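Local coordinates for protein fructose transport system repressor FruR (PDB 3O74) that probably binds DNA as a LacI-family regulator that both represses and activates transcription, with fructose 1-phosphate as its preferred effector, at residues Ala18-Gln23 with Gln232-Ile237; Pro10-Pro15 with Ile37-Asp42; Phe214-Leu219 with Thr264-Ile269; Ile88-Asp93 with Pro130-Ser135. All coordinates share one frame; numbering follows the deposited sequence.

Interaction 1 of 4, residues Ala18-Gln23 with Gln232-Ile237; sequences ARIAKQ and QQHGQI
Helix 15-30 packs against the start of helix 234-250 through Arg19 and Ile20, which meet one face and one edge of the His234 imidazole. The tightest touch is between aliphatic carbons, Arg19 CG lying 3.2 Å from His234 CB. Arg19 CB sits over one face of the ring in a CH-pi contact, 4.2 Å from the ring centroid and 22° off its normal. Gln232 CB lies over the opposite face, towards the rim, while Ile20 CG1 meets the edge in plane, 3.9 Å from His234 ND1. Chi1 of Arg19 (171°) sends CG away from the backbone N, which takes the methylenes past the imidazole, and the bends that follow carry the guanidinium on to a salt bridge with Glu13 of the second subunit. In the LacI fold this is one of the places where the chain crosses between lobes: after strand 227-231 it passes residues 232-233, beside Ser102 and Arg263 of the other crossings, and enters helix 234-250. An isoleucine suits the buried inner side of the contact, where Ile20 CD1 packs 4.0 Å from the apolar Ile237 CG2. Gln232 OE1 also approaches Ile20 CD1, at 3.5 Å. At the outer end the packing gives way to water: one molecule accepts from Gln23 NE2 at 3.0 Å and donates to Gly235 O at 2.7 Å. Gly235 has no side chain, and its CA lies 3.9 Å from Gln23 NE2.

Interaction 2 of 4, residues Pro10-Pro15 with Ile37-Asp42; sequences PDLENP and IASSDD
Leu12 chi1 (-70°) sets CG opposite the residue's own carbonyl carbon and brings it within 3.6 Å of Ser39 CB, while Ser39 chi1 (171°) turns OG away from its backbone N and places it for Asp41 N and a water. Leu12 CD2 lies 4.2 Å from Ile37 CG2, so the branched end of the leucine lies along the strand. Ser39 OG accepts from Asp41 N in an ST turn and makes a short contact with the water, which accepts from Leu12 N at 2.8 Å. The parallel beta-alpha-beta unit of strand 4-9, helix 15-30 and strand 34-39 brings these segments side by side, where both strands end. Glu13 N donates to Asp11 OD1 in an Asx turn (2.8 Å), from above the carboxylate plane, inside a type I turn from Asp11 to Asn14, and Asn14 N-caps the helix. Ser40 OG accepts from Asp42 N in a second ST turn and lies 3.5 Å from Pro10 CA. The rigid Pro10 ring also packs on the Asp42 carboxylate, whose charge is met by Arg90: Pro10 CB lies 3.8 Å from Asp42 CG. At the dimer interface Leu12 packs on Ile37 of the second subunit, and Asp11 pairs with Lys22 of that chain.

Interaction 3 of 4, residues Phe214-Leu219 with Thr264-Ile269; sequences FGDNQL and TFKQRI
Asp216 and Arg268 form a salt bridge in the C-terminal lobe of the LacI fold, linking the loop after strand 210-214 to the chain leaving strand 257-266; strand 227-231 runs between those two strands. The tight part is the ion pair. Arg268 NH2 lies 2.6 Å from Asp216 OD1 and 3.0 Å from Asp216 OD2, with OD2 at the guanidinium edge and the two flat groups nearly perpendicular, 80° apart. Lys266 adds to this side: its CG packs 3.7 Å from Asp216 OD2, and a bend at chi2 (70°) lets the chain continue until CE lies over the centre of the Arg268 guanidinium. Asp221 OD1 forms salt bridges with both Lys266 NZ and Arg268 NH1, and Asp216 adds a second carboxylate, so the two cationic chains probably share the negative charge. The loose part is the long approach of Asn217 O to Arg268 NH2, at 3.7 Å. Gln218 points away from residues 264-269, and its NE2 bonds Gln193 O of the second subunit. Little surface is buried between the segments, and charged chains suit a contact so near solvent. The aspartate is steadied from its own loop: Asn217 N donates to Asp216 OD1 at 2.6 Å, approaching 50° out of the carboxylate plane.

Interaction 4 of 4, residues Ile88-Asp93 with Pro130-Ser135; sequences IDRRLD and PELSVS
Arg90 and Leu132 meet by van der Waals packing: Leu132 CD1 sits over the centre of the guanidinium, 3.6 Å above its plane and 3.7 Å from Arg90 NH1. The arginine reaches this position fully extended, with chi2 at 180°. Arg91 CG passes 3.9 Å from Ser133 CB at the exposed margin. Leu132 offers a methyl to the weakly hydrated guanidinium face, and Val134 stands more loosely, its CG1 4.3 Å from Arg90 CG and its CG2 in a long methyl-to-carboxylate contact with Asp89 OD1. Among the polar interactions, Arg90 NH1 forms a salt bridge with Asp42 and a hydrogen bond to Ser66 O, which probably fixes the rotation of the guanidinium, holding its face towards Leu132 CD1. Arg90 NE and Asp89 OD1 both hydrogen-bond one oxygen of a bound glycerol, probably from the crystallisation liquor but consistent with a place in the effector pocket, which lies between the lobes in this family. A backbone bond from Arg90 N to Ile88 O (2.6 Å) closes a gamma turn centred on Asp89. In the fold, the loop after strand 85-88 belongs to the lobe of helix 15-30, whose Tyr17 touches Asp89 and Arg90, and it faces the start of helix 133-144 in the other lobe.

In the fold
Interactions 1, 2 and 4 cluster at the junction of the two lobes, their centres about 14 to 17 Å apart, and each touches the other two. Interaction 3 lies in the C-terminal lobe, about 22 Å from the centres of interactions 2 and 4, and reaches interaction 1 where Gln233 packs on Thr264. Along the chain interactions 2, 4 and 3 follow in series, whereas interaction 1 joins an early helix to a late one, spanning all of interaction 4 and crossing interactions 2 and 3. Interactions 1 and 2 share the unit of helix 15-30 and strand 34-39. Interactions 1, 2 and 3 also touch the second subunit, so the same helix 15-30 region that lines the lobe junction also faces that subunit.

Interaction 1 of 4, residues Ala18-Gln23 with Gln232-Ile237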
loop_
_atom_site.group_PDB
_atom_site.type_symbol
_atom_site.label_atom_id
_atom_site.label_comp_id
_atom_site.label_asym_id
_atom_site.label_seq_id
_atom_site.Cartn_x
_atom_site.Cartn_y
_atom_site.Cartn_z
ATOM N N ALA B 18 -2.542 -4.582 -2.156
ATOM C CA ALA B 18 -2.890 -4.397 -0.747
ATOM C C ALA B 18 -4.406 -4.400 -0.549
ATOM O O ALA B 18 -4.925 -5.034 0.373
ATOM C CB ALA B 18 -2.280 -3.105 -0.210
ATOM N N ARG B 19 -5.110 -3.688 -1.421
ATOM C CA ARG B 19 -6.561 -3.627 -1.361
ATOM C C ARG B 19 -7.177 -5.009 -1.571
ATOM O O ARG B 19 -8.058 -5.434 -0.819
ATOM C CB ARG B 19 -7.097 -2.650 -2.404
ATOM C CG ARG B 19 -8.605 -2.693 -2.552
ATOM C CD ARG B 19 -9.307 -1.858 -1.502
ATOM N NE ARG B 19 -9.089 -0.433 -1.723
ATOM C CZ ARG B 19 -10.061 0.473 -1.763
ATOM N NH1 ARG B 19 -11.322 0.103 -1.588
ATOM N NH2 ARG B 19 -9.768 1.750 -1.972
ATOM N N ILE B 20 -6.702 -5.718 -2.587
ATOM C CA ILE B 20 -7.178 -7.068 -2.844
ATOM C C ILE B 20 -6.865 -7.983 -1.661
ATOM O O ILE B 20 -7.726 -8.728 -1.197
ATOM C CB ILE B 20 -6.569 -7.645 -4.138
ATOM C CG1 ILE B 20 -7.122 -6.904 -5.360
ATOM C CG2 ILE B 20 -6.858 -9.134 -4.241
ATOM C CD1 ILE B 20 -6.431 -7.266 -6.669
ATOM N N ALA B 21 -5.634 -7.913 -1.165
ATOM C CA ALA B 21 -5.229 -8.719 -0.016
ATOM C C ALA B 21 -6.115 -8.441 1.195
ATOM O O ALA B 21 -6.452 -9.351 1.951
ATOM C CB ALA B 21 -3.765 -8.471 0.323
ATOM N N LYS B 22 -6.494 -7.180 1.371
ATOM C CA LYS B 22 -7.353 -6.793 2.485
ATOM C C LYS B 22 -8.769 -7.325 2.296
ATOM O O LYS B 22 -9.385 -7.823 3.238
ATOM C CB LYS B 22 -7.385 -5.274 2.623
ATOM C CG LYS B 22 -8.112 -4.758 3.852
ATOM C CD LYS B 22 -8.077 -3.238 3.866
ATOM C CE LYS B 22 -8.394 -2.662 5.235
ATOM N NZ LYS B 22 -8.150 -1.190 5.248
ATOM N N GLN B 23 -9.280 -7.221 1.073
ATOM C CA GLN B 23 -10.618 -7.726 0.756
ATOM C C GLN B 23 -10.682 -9.245 0.868
ATOM O O GLN B 23 -11.699 -9.805 1.284
ATOM C CB GLN B 23 -11.036 -7.293 -0.650
ATOM C CG GLN B 23 -11.216 -5.801 -0.819
ATOM C CD GLN B 23 -12.440 -5.278 -0.102
ATOM O OE1 GLN B 23 -12.386 -4.246 0.563
ATOM N NE2 GLN B 23 -13.553 -5.992 -0.230
ATOM N N GLN B 232 -9.046 -1.077 -11.033
ATOM C CA GLN B 232 -9.592 -2.407 -10.791
ATOM C C GLN B 232 -10.790 -2.331 -9.863
ATOM O O GLN B 232 -10.838 -1.484 -8.973
ATOM C CB GLN B 232 -8.546 -3.311 -10.134
ATOM C CG GLN B 232 -7.281 -3.557 -10.939
ATOM C CD GLN B 232 -6.352 -4.550 -10.252
ATOM O OE1 GLN B 232 -6.805 -5.521 -9.646
ATOM N NE2 GLN B 232 -5.050 -4.311 -10.350
ATOM N N GLN B 233 -11.752 -3.227 -10.060
ATOM C CA GLN B 233 -12.798 -3.432 -9.069
ATOM C C GLN B 233 -12.272 -4.451 -8.059
ATOM O O GLN B 233 -12.580 -5.641 -8.145
ATOM C CB GLN B 233 -14.094 -3.918 -9.725
ATOM C CG GLN B 233 -14.650 -2.964 -10.782
ATOM C CD GLN B 233 -16.038 -3.346 -11.273
ATOM O OE1 GLN B 233 -17.037 -3.118 -10.592
ATOM N NE2 GLN B 233 -16.104 -3.919 -12.469
ATOM N N HIS B 234 -11.466 -3.972 -7.112
ATOM C CA HIS B 234 -10.747 -4.844 -6.184
ATOM C C HIS B 234 -11.673 -5.736 -5.367
ATOM O O HIS B 234 -11.362 -6.899 -5.108
ATOM C CB HIS B 234 -9.880 -4.016 -5.231
ATOM C CG HIS B 234 -9.052 -2.969 -5.910
ATOM N ND1 HIS B 234 -7.787 -3.219 -6.401
ATOM C CD2 HIS B 234 -9.305 -1.666 -6.167
ATOM C CE1 HIS B 234 -7.301 -2.115 -6.935
ATOM N NE2 HIS B 234 -8.200 -1.157 -6.809
ATOM N N GLY B 235 -12.805 -5.181 -4.951
ATOM C CA GLY B 235 -13.764 -5.923 -4.158
ATOM C C GLY B 235 -14.297 -7.130 -4.902
ATOM O O GLY B 235 -14.401 -8.218 -4.338
ATOM N N GLN B 236 -14.630 -6.942 -6.176
ATOM C CA GLN B 236 -15.185 -8.023 -6.989
ATOM C C GLN B 236 -14.122 -9.067 -7.336
ATOM O O GLN B 236 -14.400 -10.267 -7.353
ATOM C CB GLN B 236 -15.845 -7.463 -8.255
ATOM C CG GLN B 236 -16.580 -8.505 -9.086
ATOM C CD GLN B 236 -17.346 -7.900 -10.252
ATOM O OE1 GLN B 236 -17.658 -8.586 -11.227
ATOM N NE2 GLN B 236 -17.654 -6.612 -10.155
ATOM N N ILE B 237 -12.903 -8.610 -7.609
ATOM C CA ILE B 237 -11.788 -9.519 -7.854
ATOM C C ILE B 237 -11.625 -10.482 -6.679
ATOM O O ILE B 237 -11.581 -11.699 -6.853
ATOM C CB ILE B 237 -10.455 -8.743 -8.032
ATOM C CG1 ILE B 237 -10.509 -7.830 -9.258
ATOM C CG2 ILE B 237 -9.275 -9.713 -8.122
ATOM C CD1 ILE B 237 -10.652 -8.569 -10.552
HETATM O O HOH W 1 -14.572 -8.392 -1.698
#

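Interaction 2 of 4, residues Pro10-Pro15 with Ile37-Asp42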
loop_
_atom_site.group_PDB
_atom_site.type_symbol
_atom_site.label_atom_id
_atom_site.label_comp_id
_atom_site.label_asym_id
_atom_site.label_seq_id
_atom_site.Cartn_x
_atom_site.Cartn_y
_atom_site.Cartn_z
ATOM N N PRO B 10 3.329 -9.685 -5.815
ATOM C CA PRO B 10 4.631 -9.192 -6.275
ATOM C C PRO B 10 5.170 -8.022 -5.464
ATOM O O PRO B 10 6.383 -7.874 -5.357
ATOM C CB PRO B 10 4.342 -8.722 -7.705
ATOM C CG PRO B 10 3.024 -9.311 -8.066
ATOM C CD PRO B 10 2.265 -9.394 -6.787
ATOM N N ASP B 11 4.289 -7.200 -4.910
ATOM C CA ASP B 11 4.723 -5.943 -4.313
ATOM C C ASP B 11 3.751 -5.443 -3.259
ATOM O O ASP B 11 2.626 -5.045 -3.561
ATOM C CB ASP B 11 4.906 -4.888 -5.406
ATOM C CG ASP B 11 5.508 -3.594 -4.882
ATOM O OD1 ASP B 11 5.751 -3.484 -3.660
ATOM O OD2 ASP B 11 5.739 -2.682 -5.702
ATOM N N LEU B 12 4.210 -5.455 -2.014
ATOM C CA LEU B 12 3.405 -5.004 -0.887
ATOM C C LEU B 12 3.043 -3.528 -0.994
ATOM O O LEU B 12 2.039 -3.087 -0.435
ATOM C CB LEU B 12 4.159 -5.249 0.418
ATOM C CG LEU B 12 4.315 -6.713 0.827
ATOM C CD1 LEU B 12 5.364 -6.867 1.918
ATOM C CD2 LEU B 12 2.975 -7.266 1.279
ATOM N N GLU B 13 3.868 -2.766 -1.706
ATOM C CA GLU B 13 3.652 -1.325 -1.818
ATOM C C GLU B 13 2.671 -0.942 -2.928
ATOM O O GLU B 13 2.224 0.203 -2.999
ATOM C CB GLU B 13 4.982 -0.587 -1.990
ATOM C CG GLU B 13 5.836 -0.551 -0.739
ATOM C CD GLU B 13 7.151 0.176 -0.953
ATOM O OE1 GLU B 13 7.533 0.401 -2.122
ATOM O OE2 GLU B 13 7.802 0.519 0.053
ATOM N N ASN B 14 2.349 -1.893 -3.799
ATOM C CA ASN B 14 1.321 -1.675 -4.811
ATOM C C ASN B 14 -0.056 -1.669 -4.150
ATOM O O ASN B 14 -0.505 -2.695 -3.641
ATOM C CB ASN B 14 1.401 -2.754 -5.891
ATOM C CG ASN B 14 0.447 -2.502 -7.044
ATOM O OD1 ASN B 14 -0.552 -1.798 -6.899
ATOM N ND2 ASN B 14 0.749 -3.085 -8.198
ATOM N N PRO B 15 -0.726 -0.507 -4.150
ATOM C CA PRO B 15 -1.988 -0.312 -3.427
ATOM C C PRO B 15 -3.104 -1.245 -3.889
ATOM O O PRO B 15 -3.998 -1.559 -3.103
ATOM C CB PRO B 15 -2.354 1.141 -3.748
ATOM C CG PRO B 15 -1.068 1.789 -4.103
ATOM C CD PRO B 15 -0.272 0.732 -4.805
ATOM N N ILE B 37 -0.030 -13.624 4.023
ATOM C CA ILE B 37 0.451 -12.910 2.856
ATOM C C ILE B 37 1.975 -12.937 2.795
ATOM O O ILE B 37 2.660 -12.834 3.818
ATOM C CB ILE B 37 -0.060 -11.460 2.869
ATOM C CG1 ILE B 37 -1.588 -11.453 2.824
ATOM C CG2 ILE B 37 0.533 -10.669 1.720
ATOM C CD1 ILE B 37 -2.207 -10.120 3.194
ATOM N N ALA B 38 2.501 -13.091 1.585
ATOM C CA ALA B 38 3.937 -13.067 1.372
ATOM C C ALA B 38 4.227 -12.361 0.059
ATOM O O ALA B 38 3.419 -12.413 -0.873
ATOM C CB ALA B 38 4.495 -14.470 1.359
ATOM N N SER B 39 5.377 -11.697 -0.009
ATOM C CA SER B 39 5.737 -10.934 -1.197
ATOM C C SER B 39 6.968 -11.510 -1.890
ATOM O O SER B 39 7.994 -11.759 -1.254
ATOM C CB SER B 39 5.974 -9.465 -0.845
ATOM O OG SER B 39 6.524 -8.775 -1.952
ATOM N N SER B 40 6.848 -11.717 -3.200
ATOM C CA SER B 40 7.932 -12.242 -4.020
ATOM C C SER B 40 8.857 -11.120 -4.473
ATOM O O SER B 40 9.976 -11.367 -4.927
ATOM C CB SER B 40 7.354 -12.911 -5.264
ATOM O OG SER B 40 6.799 -11.932 -6.125
ATOM N N ASP B 41 8.377 -9.887 -4.370
ATOM C CA ASP B 41 9.107 -8.742 -4.895
ATOM C C ASP B 41 9.311 -8.883 -6.403
ATOM O O ASP B 41 10.263 -8.342 -6.961
ATOM C CB ASP B 41 10.452 -8.591 -4.188
ATOM C CG ASP B 41 10.669 -7.196 -3.653
ATOM O OD1 ASP B 41 11.131 -6.332 -4.424
ATOM O OD2 ASP B 41 10.368 -6.960 -2.463
ATOM N N ASP B 42 8.412 -9.618 -7.053
ATOM C CA ASP B 42 8.492 -9.852 -8.493
ATOM C C ASP B 42 9.786 -10.557 -8.913
ATOM O O ASP B 42 10.181 -10.503 -10.077
ATOM C CB ASP B 42 8.309 -8.543 -9.275
ATOM C CG ASP B 42 7.118 -8.590 -10.224
ATOM O OD1 ASP B 42 6.657 -9.704 -10.543
ATOM O OD2 ASP B 42 6.641 -7.519 -10.653
HETATM O O HOH W 2 6.913 -6.291 -1.835
#

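Interaction 3 of 4, residues Phe214-Leu219 with Thr264-Ile269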
loop_
_atom_site.group_PDB
_atom_site.type_symbol
_atom_site.label_atom_id
_atom_site.label_comp_id
_atom_site.label_asym_id
_atom_site.label_seq_id
_atom_site.Cartn_x
_atom_site.Cartn_y
_atom_site.Cartn_z
ATOM N N PHE B 214 -3.137 2.847 -16.002
ATOM C CA PHE B 214 -3.842 1.803 -15.276
ATOM C C PHE B 214 -3.687 2.072 -13.791
ATOM O O PHE B 214 -2.674 2.618 -13.353
ATOM C CB PHE B 214 -3.284 0.427 -15.629
ATOM C CG PHE B 214 -3.810 -0.123 -16.920
ATOM C CD1 PHE B 214 -3.457 0.451 -18.130
ATOM C CD2 PHE B 214 -4.652 -1.224 -16.924
ATOM C CE1 PHE B 214 -3.943 -0.060 -19.323
ATOM C CE2 PHE B 214 -5.136 -1.738 -18.107
ATOM C CZ PHE B 214 -4.783 -1.157 -19.309
ATOM N N GLY B 215 -4.687 1.681 -13.014
ATOM C CA GLY B 215 -4.694 2.008 -11.603
ATOM C C GLY B 215 -5.113 3.451 -11.425
ATOM O O GLY B 215 -5.334 4.173 -12.397
ATOM N N ASP B 216 -5.226 3.880 -10.178
ATOM C CA ASP B 216 -5.698 5.220 -9.894
ATOM C C ASP B 216 -5.154 5.658 -8.550
ATOM O O ASP B 216 -4.610 4.854 -7.792
ATOM C CB ASP B 216 -7.226 5.254 -9.885
ATOM C CG ASP B 216 -7.780 6.666 -9.903
ATOM O OD1 ASP B 216 -6.989 7.620 -10.068
ATOM O OD2 ASP B 216 -9.011 6.821 -9.758
ATOM N N ASN B 217 -5.302 6.941 -8.258
ATOM C CA ASN B 217 -4.782 7.493 -7.028
ATOM C C ASN B 217 -5.553 8.750 -6.675
ATOM O O ASN B 217 -5.799 9.603 -7.529
ATOM C CB ASN B 217 -3.294 7.796 -7.182
ATOM C CG ASN B 217 -2.583 7.908 -5.854
ATOM O OD1 ASN B 217 -2.650 8.940 -5.188
ATOM N ND2 ASN B 217 -1.897 6.841 -5.460
ATOM N N GLN B 218 -5.935 8.853 -5.409
ATOM C CA GLN B 218 -6.771 9.941 -4.930
ATOM C C GLN B 218 -6.217 11.312 -5.307
ATOM O O GLN B 218 -6.962 12.201 -5.717
ATOM C CB GLN B 218 -6.909 9.843 -3.412
ATOM C CG GLN B 218 -7.564 11.042 -2.773
ATOM C CD GLN B 218 -7.492 10.998 -1.260
ATOM O OE1 GLN B 218 -6.618 10.352 -0.686
ATOM N NE2 GLN B 218 -8.412 11.690 -0.608
ATOM N N LEU B 219 -4.908 11.480 -5.168
ATOM C CA LEU B 219 -4.304 12.795 -5.352
ATOM C C LEU B 219 -4.319 13.254 -6.814
ATOM O O LEU B 219 -4.050 14.418 -7.107
ATOM C CB LEU B 219 -2.895 12.848 -4.742
ATOM C CG LEU B 219 -2.800 12.445 -3.267
ATOM C CD1 LEU B 219 -1.476 12.885 -2.661
ATOM C CD2 LEU B 219 -3.957 13.030 -2.476
ATOM N N THR B 264 -13.039 0.124 -13.960
ATOM C CA THR B 264 -13.852 1.334 -13.995
ATOM C C THR B 264 -13.052 2.490 -14.590
ATOM O O THR B 264 -11.872 2.665 -14.280
ATOM C CB THR B 264 -14.392 1.707 -12.605
ATOM O OG1 THR B 264 -13.303 1.854 -11.687
ATOM C CG2 THR B 264 -15.331 0.619 -12.100
ATOM N N PHE B 265 -13.691 3.263 -15.461
ATOM C CA PHE B 265 -13.019 4.368 -16.134
ATOM C C PHE B 265 -13.161 5.655 -15.326
ATOM O O PHE B 265 -14.273 6.119 -15.063
ATOM C CB PHE B 265 -13.585 4.557 -17.543
ATOM C CG PHE B 265 -12.649 5.261 -18.493
ATOM C CD1 PHE B 265 -12.926 5.305 -19.851
ATOM C CD2 PHE B 265 -11.494 5.871 -18.032
ATOM C CE1 PHE B 265 -12.073 5.949 -20.730
ATOM C CE2 PHE B 265 -10.637 6.517 -18.908
ATOM C CZ PHE B 265 -10.927 6.555 -20.258
ATOM N N LYS B 266 -12.029 6.218 -14.918
ATOM C CA LYS B 266 -12.013 7.497 -14.226
ATOM C C LYS B 266 -11.470 8.556 -15.172
ATOM O O LYS B 266 -10.259 8.675 -15.350
ATOM C CB LYS B 266 -11.142 7.431 -12.974
ATOM C CG LYS B 266 -10.972 8.777 -12.284
ATOM C CD LYS B 266 -12.269 9.238 -11.632
ATOM C CE LYS B 266 -12.261 10.741 -11.393
ATOM N NZ LYS B 266 -12.537 11.105 -9.974
ATOM N N GLN B 267 -12.368 9.315 -15.792
ATOM C CA GLN B 267 -11.961 10.353 -16.731
ATOM C C GLN B 267 -11.830 11.698 -16.046
ATOM O O GLN B 267 -12.766 12.182 -15.409
ATOM C CB GLN B 267 -12.934 10.455 -17.904
ATOM C CG GLN B 267 -12.705 9.420 -19.002
ATOM C CD GLN B 267 -13.585 9.659 -20.216
ATOM O OE1 GLN B 267 -14.807 9.493 -20.161
ATOM N NE2 GLN B 267 -12.965 10.060 -21.320
ATOM N N ARG B 268 -10.653 12.292 -16.179
ATOM C CA ARG B 268 -10.386 13.597 -15.606
ATOM C C ARG B 268 -10.078 14.588 -16.719
ATOM O O ARG B 268 -10.040 15.795 -16.497
ATOM C CB ARG B 268 -9.229 13.505 -14.614
ATOM C CG ARG B 268 -9.495 12.521 -13.492
ATOM C CD ARG B 268 -8.253 12.267 -12.670
ATOM N NE ARG B 268 -8.340 11.000 -11.951
ATOM C CZ ARG B 268 -8.406 10.900 -10.630
ATOM N NH1 ARG B 268 -8.382 11.992 -9.885
ATOM N NH2 ARG B 268 -8.485 9.712 -10.053
ATOM N N ILE B 269 -9.862 14.065 -17.921
ATOM C CA ILE B 269 -9.614 14.904 -19.083
ATOM C C ILE B 269 -10.926 15.267 -19.771
ATOM O O ILE B 269 -11.634 14.394 -20.273
ATOM C CB ILE B 269 -8.674 14.215 -20.088
ATOM C CG1 ILE B 269 -7.334 13.883 -19.425
ATOM C CG2 ILE B 269 -8.470 15.095 -21.313
ATOM C CD1 ILE B 269 -6.335 13.227 -20.356
#

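Interaction 4 of 4, residues Ile88-Asp93 with Pro130-Ser135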
loop_
_atom_site.group_PDB
_atom_site.type_symbol
_atom_site.label_atom_id
_atom_site.label_comp_id
_atom_site.label_asym_id
_atom_site.label_seq_id
_atom_site.Cartn_x
_atom_site.Cartn_y
_atom_site.Cartn_z
ATOM N N ILE B 88 -4.458 -14.529 -9.363
ATOM C CA ILE B 88 -5.091 -13.229 -9.199
ATOM C C ILE B 88 -4.324 -12.168 -9.979
ATOM O O ILE B 88 -3.101 -12.065 -9.864
ATOM C CB ILE B 88 -5.157 -12.817 -7.707
ATOM C CG1 ILE B 88 -6.132 -13.713 -6.947
ATOM C CG2 ILE B 88 -5.568 -11.361 -7.570
ATOM C CD1 ILE B 88 -6.367 -13.280 -5.500
ATOM N N ASP B 89 -5.052 -11.387 -10.773
ATOM C CA ASP B 89 -4.476 -10.290 -11.556
ATOM C C ASP B 89 -3.606 -10.771 -12.716
ATOM O O ASP B 89 -3.792 -10.350 -13.854
ATOM C CB ASP B 89 -3.690 -9.331 -10.654
ATOM C CG ASP B 89 -3.258 -8.067 -11.378
ATOM O OD1 ASP B 89 -2.451 -8.166 -12.325
ATOM O OD2 ASP B 89 -3.722 -6.972 -10.998
ATOM N N ARG B 90 -2.654 -11.649 -12.428
ATOM C CA ARG B 90 -1.836 -12.236 -13.477
ATOM C C ARG B 90 -2.252 -13.684 -13.716
ATOM O O ARG B 90 -2.097 -14.533 -12.847
ATOM C CB ARG B 90 -0.362 -12.158 -13.103
ATOM C CG ARG B 90 0.130 -10.752 -12.820
ATOM C CD ARG B 90 1.589 -10.791 -12.464
ATOM N NE ARG B 90 2.120 -9.480 -12.125
ATOM C CZ ARG B 90 3.374 -9.282 -11.742
ATOM N NH1 ARG B 90 4.197 -10.315 -11.658
ATOM N NH2 ARG B 90 3.804 -8.062 -11.443
ATOM N N ARG B 91 -2.774 -13.956 -14.907
ATOM C CA ARG B 91 -3.350 -15.257 -15.215
ATOM C C ARG B 91 -2.316 -16.377 -15.187
ATOM O O ARG B 91 -1.151 -16.176 -15.525
ATOM C CB ARG B 91 -4.016 -15.228 -16.595
ATOM C CG ARG B 91 -3.025 -15.164 -17.752
ATOM C CD ARG B 91 -3.687 -15.566 -19.059
ATOM N NE ARG B 91 -4.757 -14.649 -19.434
ATOM C CZ ARG B 91 -5.725 -14.942 -20.296
ATOM N NH1 ARG B 91 -5.766 -16.137 -20.871
ATOM N NH2 ARG B 91 -6.656 -14.041 -20.579
ATOM N N LEU B 92 -2.746 -17.559 -14.767
ATOM C CA LEU B 92 -1.971 -18.763 -15.019
ATOM C C LEU B 92 -2.608 -19.509 -16.199
ATOM O O LEU B 92 -3.644 -19.092 -16.714
ATOM C CB LEU B 92 -1.896 -19.639 -13.769
ATOM C CG LEU B 92 -1.067 -19.086 -12.598
ATOM C CD1 LEU B 92 -1.234 -19.926 -11.337
ATOM C CD2 LEU B 92 0.405 -18.981 -12.976
ATOM N N ASP B 93 -1.990 -20.607 -16.617
ATOM C CA ASP B 93 -2.420 -21.350 -17.804
ATOM C C ASP B 93 -3.925 -21.646 -17.785
ATOM O O ASP B 93 -4.411 -22.367 -16.919
ATOM C CB ASP B 93 -1.612 -22.648 -17.894
ATOM C CG ASP B 93 -1.951 -23.480 -19.117
ATOM O OD1 ASP B 93 -2.819 -23.072 -19.918
ATOM O OD2 ASP B 93 -1.338 -24.555 -19.267
ATOM N N PRO B 130 7.509 -7.077 -20.260
ATOM C CA PRO B 130 6.776 -7.343 -21.504
ATOM C C PRO B 130 6.411 -8.818 -21.692
ATOM O O PRO B 130 5.469 -9.128 -22.425
ATOM C CB PRO B 130 7.757 -6.888 -22.596
ATOM C CG PRO B 130 9.098 -6.924 -21.947
ATOM C CD PRO B 130 8.860 -6.550 -20.519
ATOM N N GLU B 131 7.144 -9.712 -21.039
ATOM C CA GLU B 131 6.900 -11.145 -21.192
ATOM C C GLU B 131 5.583 -11.587 -20.550
ATOM O O GLU B 131 4.965 -12.554 -20.996
ATOM C CB GLU B 131 8.072 -11.963 -20.633
ATOM C CG GLU B 131 8.161 -12.010 -19.106
ATOM C CD GLU B 131 8.846 -10.792 -18.508
ATOM O OE1 GLU B 131 9.135 -9.832 -19.256
ATOM O OE2 GLU B 131 9.098 -10.798 -17.286
ATOM N N LEU B 132 5.153 -10.873 -19.511
ATOM C CA LEU B 132 3.930 -11.225 -18.791
ATOM C C LEU B 132 2.682 -11.093 -19.658
ATOM O O LEU B 132 2.606 -10.222 -20.523
ATOM C CB LEU B 132 3.770 -10.362 -17.535
ATOM C CG LEU B 132 4.840 -10.464 -16.452
ATOM C CD1 LEU B 132 4.472 -9.573 -15.274
ATOM C CD2 LEU B 132 5.009 -11.906 -16.007
ATOM N N SER B 133 1.694 -11.950 -19.412
ATOM C CA SER B 133 0.436 -11.888 -20.152
ATOM C C SER B 133 -0.289 -10.578 -19.872
ATOM O O SER B 133 -0.955 -10.027 -20.749
ATOM C CB SER B 133 -0.471 -13.069 -19.791
ATOM O OG SER B 133 0.126 -14.306 -20.143
ATOM N N VAL B 134 -0.165 -10.077 -18.648
ATOM C CA VAL B 134 -0.819 -8.822 -18.302
ATOM C C VAL B 134 -0.259 -7.662 -19.134
ATOM O O VAL B 134 -1.005 -6.797 -19.597
ATOM C CB VAL B 134 -0.725 -8.525 -16.779
ATOM C CG1 VAL B 134 0.721 -8.314 -16.346
ATOM C CG2 VAL B 134 -1.582 -7.328 -16.416
ATOM N N SER B 135 1.053 -7.663 -19.340
ATOM C CA SER B 135 1.707 -6.621 -20.120
ATOM C C SER B 135 1.376 -6.735 -21.605
ATOM O O SER B 135 1.194 -5.726 -22.284
ATOM C CB SER B 135 3.223 -6.683 -19.924
ATOM O OG SER B 135 3.574 -6.458 -18.567
#